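Local coordinates for protein N-alpha-acetyltransferase (Sulfolobus solfataricus P2, PDB 4R3L) that transfers the acetyl group of acetyl-CoA to the free N-terminal alpha-amino group of proteins, with a preference for those beginning with serine, at residues Lys78-Val89 with Met115-Leu126. Sequence-based numbering, arbitrary orientation.
Sequences KQLPSLVRKGHV and MKNDYNAEEIYL
His88 and Tyr125 stack face to face, ring centroids 4.1 Å apart and planes inclined by 20°; the overlap is offset, Tyr125 CZ lying over the rim of the imidazole. A chi1 of 75°, with CG between the backbone N and the carbonyl carbon, tips the phenol across the neighbouring strand. Glu71 is hydrogen-bonded to both Tyr125 OH and His88 ND1, and NE2 of the same histidine is bonded to Glu127, so the imidazole's rotation is fixed at both nitrogens. Beside this stack, Lys86 and Glu123 run alongside each other, pointing the same way, with Lys86 CD 3.7 Å from Glu123 OE2; their charged ends diverge, the ammonium to Phe74 O and the carboxylate to Asn76 N. On the opposite face of the sheet from this stack, Met115 SD packs 3.7 Å from Gly87 CA, in the space a beta-carbon would otherwise take. Further along, Val89 CG2 meets Ile124 CD1 at 3.7 Å. Near the helix end, Arg85 reaches Tyr119 O side-on with two nitrogens, NH2 at 2.8 Å and NE at 3.1 Å, the oxygen lying close to the guanidinium plane; bends at chi2 and chi3 turn the group there. Glu122 OE1 abuts Val84 CB, while its OE2 forms a long salt bridge to Lys78 NZ. Parallel pairing is documented by Gly87 N to Glu123 O (2.9 Å, 179° at the hydrogen), Tyr125 N to Gly87 O, and Val89 N to Tyr125 O. Strand 83-94, helix 103-119 and strand 123-129 thus form a beta-alpha-beta unit of the GNAT fold, whose His88 and Glu127 are zinc-binding residues.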
loop_
_atom_site.group_PDB
_atom_site.type_symbol
_atom_site.label_atom_id
_atom_site.label_comp_id
_atom_site.label_asym_id
_atom_site.label_seq_id
_atom_site.Cartn_x
_atom_site.Cartn_y
_atom_site.Cartn_z
ATOM N N LYS A 78 6.571 -4.155 18.154
ATOM C CA LYS A 78 7.062 -4.658 19.435
ATOM C C LYS A 78 8.304 -3.927 19.948
ATOM O O LYS A 78 9.220 -3.606 19.185
ATOM C CB LYS A 78 7.346 -6.156 19.329
ATOM C CG LYS A 78 6.110 -7.015 19.514
ATOM C CD LYS A 78 6.384 -8.472 19.182
ATOM C CE LYS A 78 5.164 -9.331 19.458
ATOM N NZ LYS A 78 3.939 -8.777 18.821
ATOM N N GLN A 79 8.316 -3.676 21.255
ATOM C CA GLN A 79 9.430 -3.019 21.932
ATOM C C GLN A 79 10.714 -3.834 21.821
ATOM O O GLN A 79 11.804 -3.285 21.648
ATOM C CB GLN A 79 9.097 -2.793 23.410
ATOM C CG GLN A 79 7.922 -1.858 23.675
ATOM C CD GLN A 79 6.578 -2.560 23.603
ATOM O OE1 GLN A 79 6.501 -3.758 23.325
ATOM N NE2 GLN A 79 5.509 -1.814 23.862
ATOM N N LEU A 80 10.567 -5.150 21.924
ATOM C CA LEU A 80 11.693 -6.074 21.936
ATOM C C LEU A 80 11.934 -6.676 20.554
ATOM O O LEU A 80 10.976 -6.891 19.804
ATOM C CB LEU A 80 11.424 -7.183 22.947
ATOM C CG LEU A 80 12.614 -7.941 23.524
ATOM C CD1 LEU A 80 13.308 -7.101 24.584
ATOM C CD2 LEU A 80 12.133 -9.249 24.097
ATOM N N PRO A 81 13.210 -6.941 20.201
ATOM C CA PRO A 81 13.505 -7.658 18.952
ATOM C C PRO A 81 12.748 -8.985 18.852
ATOM O O PRO A 81 13.062 -9.946 19.557
ATOM C CB PRO A 81 15.019 -7.885 19.029
ATOM C CG PRO A 81 15.516 -6.731 19.832
ATOM C CD PRO A 81 14.443 -6.476 20.866
ATOM N N SER A 82 11.748 -9.011 17.972
ATOM C CA SER A 82 10.856 -10.156 17.796
ATOM C C SER A 82 10.593 -10.389 16.308
ATOM O O SER A 82 10.179 -9.464 15.610
ATOM C CB SER A 82 9.541 -9.913 18.540
ATOM O OG SER A 82 8.554 -10.864 18.186
ATOM N N LEU A 83 10.833 -11.607 15.824
ATOM C CA LEU A 83 10.669 -11.912 14.398
ATOM C C LEU A 83 9.233 -12.271 14.026
ATOM O O LEU A 83 8.637 -13.161 14.621
ATOM C CB LEU A 83 11.598 -13.056 13.989
ATOM C CG LEU A 83 13.095 -12.741 14.023
ATOM C CD1 LEU A 83 13.920 -14.021 13.942
ATOM C CD2 LEU A 83 13.480 -11.788 12.900
ATOM N N VAL A 84 8.687 -11.579 13.025
ATOM C CA VAL A 84 7.298 -11.773 12.611
ATOM C C VAL A 84 7.145 -11.713 11.089
ATOM O O VAL A 84 8.002 -11.171 10.385
ATOM C CB VAL A 84 6.365 -10.699 13.229
ATOM C CG1 VAL A 84 6.355 -10.777 14.751
ATOM C CG2 VAL A 84 6.780 -9.305 12.770
ATOM N N ARG A 85 6.056 -12.274 10.577
ATOM C CA ARG A 85 5.688 -12.072 9.174
ATOM C C ARG A 85 4.970 -10.735 9.029
ATOM O O ARG A 85 4.056 -10.431 9.802
ATOM C CB ARG A 85 4.790 -13.202 8.669
ATOM C CG ARG A 85 5.402 -14.579 8.804
ATOM C CD ARG A 85 6.038 -15.016 7.512
ATOM N NE ARG A 85 5.077 -15.042 6.414
ATOM C CZ ARG A 85 5.308 -15.641 5.250
ATOM N NH1 ARG A 85 6.464 -16.262 5.057
ATOM N NH2 ARG A 85 4.392 -15.626 4.286
ATOM N N LYS A 86 5.384 -9.934 8.050
ATOM C CA LYS A 86 4.872 -8.575 7.912
ATOM C C LYS A 86 4.338 -8.328 6.507
ATOM O O LYS A 86 4.953 -8.754 5.527
ATOM C CB LYS A 86 5.975 -7.547 8.204
ATOM C CG LYS A 86 6.711 -7.741 9.520
ATOM C CD LYS A 86 7.813 -6.695 9.703
ATOM C CE LYS A 86 9.068 -7.013 8.888
ATOM N NZ LYS A 86 10.175 -6.083 9.259
ATOM N N GLY A 87 3.221 -7.615 6.405
ATOM C CA GLY A 87 2.759 -7.149 5.112
ATOM C C GLY A 87 3.100 -5.674 5.011
ATOM O O GLY A 87 2.926 -4.920 5.957
ATOM N N HIS A 88 3.625 -5.275 3.864
ATOM C CA HIS A 88 4.140 -3.932 3.684
ATOM C C HIS A 88 3.416 -3.325 2.500
ATOM O O HIS A 88 3.456 -3.887 1.410
ATOM C CB HIS A 88 5.657 -4.006 3.458
ATOM C CG HIS A 88 6.349 -2.678 3.365
ATOM N ND1 HIS A 88 7.709 -2.573 3.193
ATOM C CD2 HIS A 88 5.874 -1.409 3.437
ATOM C CE1 HIS A 88 8.050 -1.292 3.161
ATOM N NE2 HIS A 88 6.956 -0.568 3.297
ATOM N N VAL A 89 2.740 -2.199 2.694
ATOM C CA VAL A 89 2.119 -1.524 1.557
ATOM C C VAL A 89 3.165 -0.707 0.852
ATOM O O VAL A 89 3.662 0.261 1.415
ATOM C CB VAL A 89 0.964 -0.570 1.980
ATOM C CG1 VAL A 89 0.320 0.070 0.742
ATOM C CG2 VAL A 89 -0.070 -1.310 2.820
ATOM N N MET A 115 -2.991 -10.501 3.163
ATOM C CA MET A 115 -1.767 -10.556 3.959
ATOM C C MET A 115 -1.949 -11.485 5.164
ATOM O O MET A 115 -1.093 -12.322 5.461
ATOM C CB MET A 115 -1.373 -9.162 4.436
ATOM C CG MET A 115 -0.925 -8.239 3.330
ATOM S SD MET A 115 -0.743 -6.591 4.012
ATOM C CE MET A 115 -0.074 -5.702 2.610
ATOM N N LYS A 116 -3.084 -11.351 5.840
ATOM C CA LYS A 116 -3.370 -12.203 6.987
ATOM C C LYS A 116 -3.612 -13.662 6.597
ATOM O O LYS A 116 -3.014 -14.564 7.176
ATOM C CB LYS A 116 -4.583 -11.681 7.760
ATOM C CG LYS A 116 -4.802 -12.407 9.085
ATOM C CD LYS A 116 -6.026 -11.890 9.832
ATOM C CE LYS A 116 -7.279 -12.045 8.990
ATOM N NZ LYS A 116 -7.438 -13.433 8.448
ATOM N N ASN A 117 -4.486 -13.893 5.622
ATOM C CA ASN A 117 -4.976 -15.244 5.349
ATOM C C ASN A 117 -4.106 -16.037 4.392
ATOM O O ASN A 117 -3.929 -17.247 4.552
ATOM C CB ASN A 117 -6.402 -15.187 4.799
ATOM C CG ASN A 117 -7.416 -14.811 5.856
ATOM O OD1 ASN A 117 -7.142 -14.901 7.055
ATOM N ND2 ASN A 117 -8.597 -14.389 5.420
ATOM N N ASP A 118 -3.570 -15.352 3.391
ATOM C CA ASP A 118 -2.752 -15.996 2.376
ATOM C C ASP A 118 -1.287 -16.082 2.794
ATOM O O ASP A 118 -0.584 -17.033 2.443
ATOM C CB ASP A 118 -2.855 -15.237 1.050
ATOM C CG ASP A 118 -4.221 -15.338 0.421
ATOM O OD1 ASP A 118 -4.777 -16.449 0.412
ATOM O OD2 ASP A 118 -4.737 -14.307 -0.070
ATOM N N TYR A 119 -0.828 -15.084 3.542
ATOM C CA TYR A 119 0.598 -14.923 3.793
ATOM C C TYR A 119 0.973 -14.947 5.274
ATOM O O TYR A 119 2.136 -14.739 5.621
ATOM C CB TYR A 119 1.091 -13.614 3.167
ATOM C CG TYR A 119 0.966 -13.578 1.658
ATOM C CD1 TYR A 119 1.796 -14.352 0.852
ATOM C CD2 TYR A 119 0.032 -12.756 1.039
ATOM C CE1 TYR A 119 1.684 -14.321 -0.527
ATOM C CE2 TYR A 119 -0.083 -12.714 -0.327
ATOM C CZ TYR A 119 0.740 -13.496 -1.108
ATOM O OH TYR A 119 0.614 -13.450 -2.477
ATOM N N ASN A 120 -0.009 -15.209 6.127
ATOM C CA ASN A 120 0.207 -15.299 7.576
ATOM C C ASN A 120 0.907 -14.095 8.203
ATOM O O ASN A 120 1.678 -14.236 9.156
ATOM C CB ASN A 120 0.995 -16.568 7.895
ATOM C CG ASN A 120 0.194 -17.819 7.621
ATOM O OD1 ASN A 120 -1.037 -17.787 7.637
ATOM N ND2 ASN A 120 0.882 -18.928 7.376
ATOM N N ALA A 121 0.645 -12.909 7.663
ATOM C CA ALA A 121 1.168 -11.682 8.242
ATOM C C ALA A 121 0.548 -11.384 9.608
ATOM O O ALA A 121 -0.647 -11.618 9.826
ATOM C CB ALA A 121 0.939 -10.513 7.285
ATOM N N GLU A 122 1.362 -10.858 10.517
ATOM C CA GLU A 122 0.924 -10.531 11.872
ATOM C C GLU A 122 0.760 -9.016 12.028
ATOM O O GLU A 122 0.102 -8.529 12.954
ATOM C CB GLU A 122 1.929 -11.109 12.891
ATOM C CG GLU A 122 1.812 -10.617 14.332
ATOM C CD GLU A 122 2.583 -9.324 14.582
ATOM O OE1 GLU A 122 3.440 -8.966 13.745
ATOM O OE2 GLU A 122 2.320 -8.663 15.611
ATOM N N GLU A 123 1.353 -8.264 11.099
ATOM C CA GLU A 123 1.188 -6.820 11.090
ATOM C C GLU A 123 1.204 -6.290 9.664
ATOM O O GLU A 123 1.700 -6.952 8.760
ATOM C CB GLU A 123 2.277 -6.140 11.914
ATOM C CG GLU A 123 3.699 -6.319 11.385
ATOM C CD GLU A 123 4.593 -5.157 11.782
ATOM O OE1 GLU A 123 4.233 -4.008 11.450
ATOM O OE2 GLU A 123 5.638 -5.377 12.434
ATOM N N ILE A 124 0.628 -5.110 9.466
ATOM C CA ILE A 124 0.712 -4.433 8.180
ATOM C C ILE A 124 1.327 -3.082 8.469
ATOM O O ILE A 124 1.020 -2.473 9.486
ATOM C CB ILE A 124 -0.671 -4.282 7.476
ATOM C CG1 ILE A 124 -0.543 -3.434 6.211
ATOM C CG2 ILE A 124 -1.701 -3.618 8.397
ATOM C CD1 ILE A 124 -1.786 -3.398 5.342
ATOM N N TYR A 125 2.228 -2.624 7.611
ATOM C CA TYR A 125 2.756 -1.287 7.787
ATOM C C TYR A 125 3.073 -0.617 6.461
ATOM O O TYR A 125 3.020 -1.239 5.392
ATOM C CB TYR A 125 4.011 -1.313 8.666
ATOM C CG TYR A 125 5.255 -1.834 7.975
ATOM C CD1 TYR A 125 6.241 -0.964 7.532
ATOM C CD2 TYR A 125 5.444 -3.193 7.773
ATOM C CE1 TYR A 125 7.376 -1.423 6.923
ATOM C CE2 TYR A 125 6.593 -3.668 7.155
ATOM C CZ TYR A 125 7.549 -2.777 6.731
ATOM O OH TYR A 125 8.685 -3.235 6.114
ATOM N N LEU A 126 3.401 0.663 6.550
ATOM C CA LEU A 126 3.655 1.476 5.377
ATOM C C LEU A 126 4.405 2.716 5.795
ATOM O O LEU A 126 4.512 3.013 6.987
ATOM C CB LEU A 126 2.340 1.853 4.687
ATOM C CG LEU A 126 1.327 2.563 5.594
ATOM C CD1 LEU A 126 1.535 4.089 5.681
ATOM C CD2 LEU A 126 -0.098 2.245 5.170
#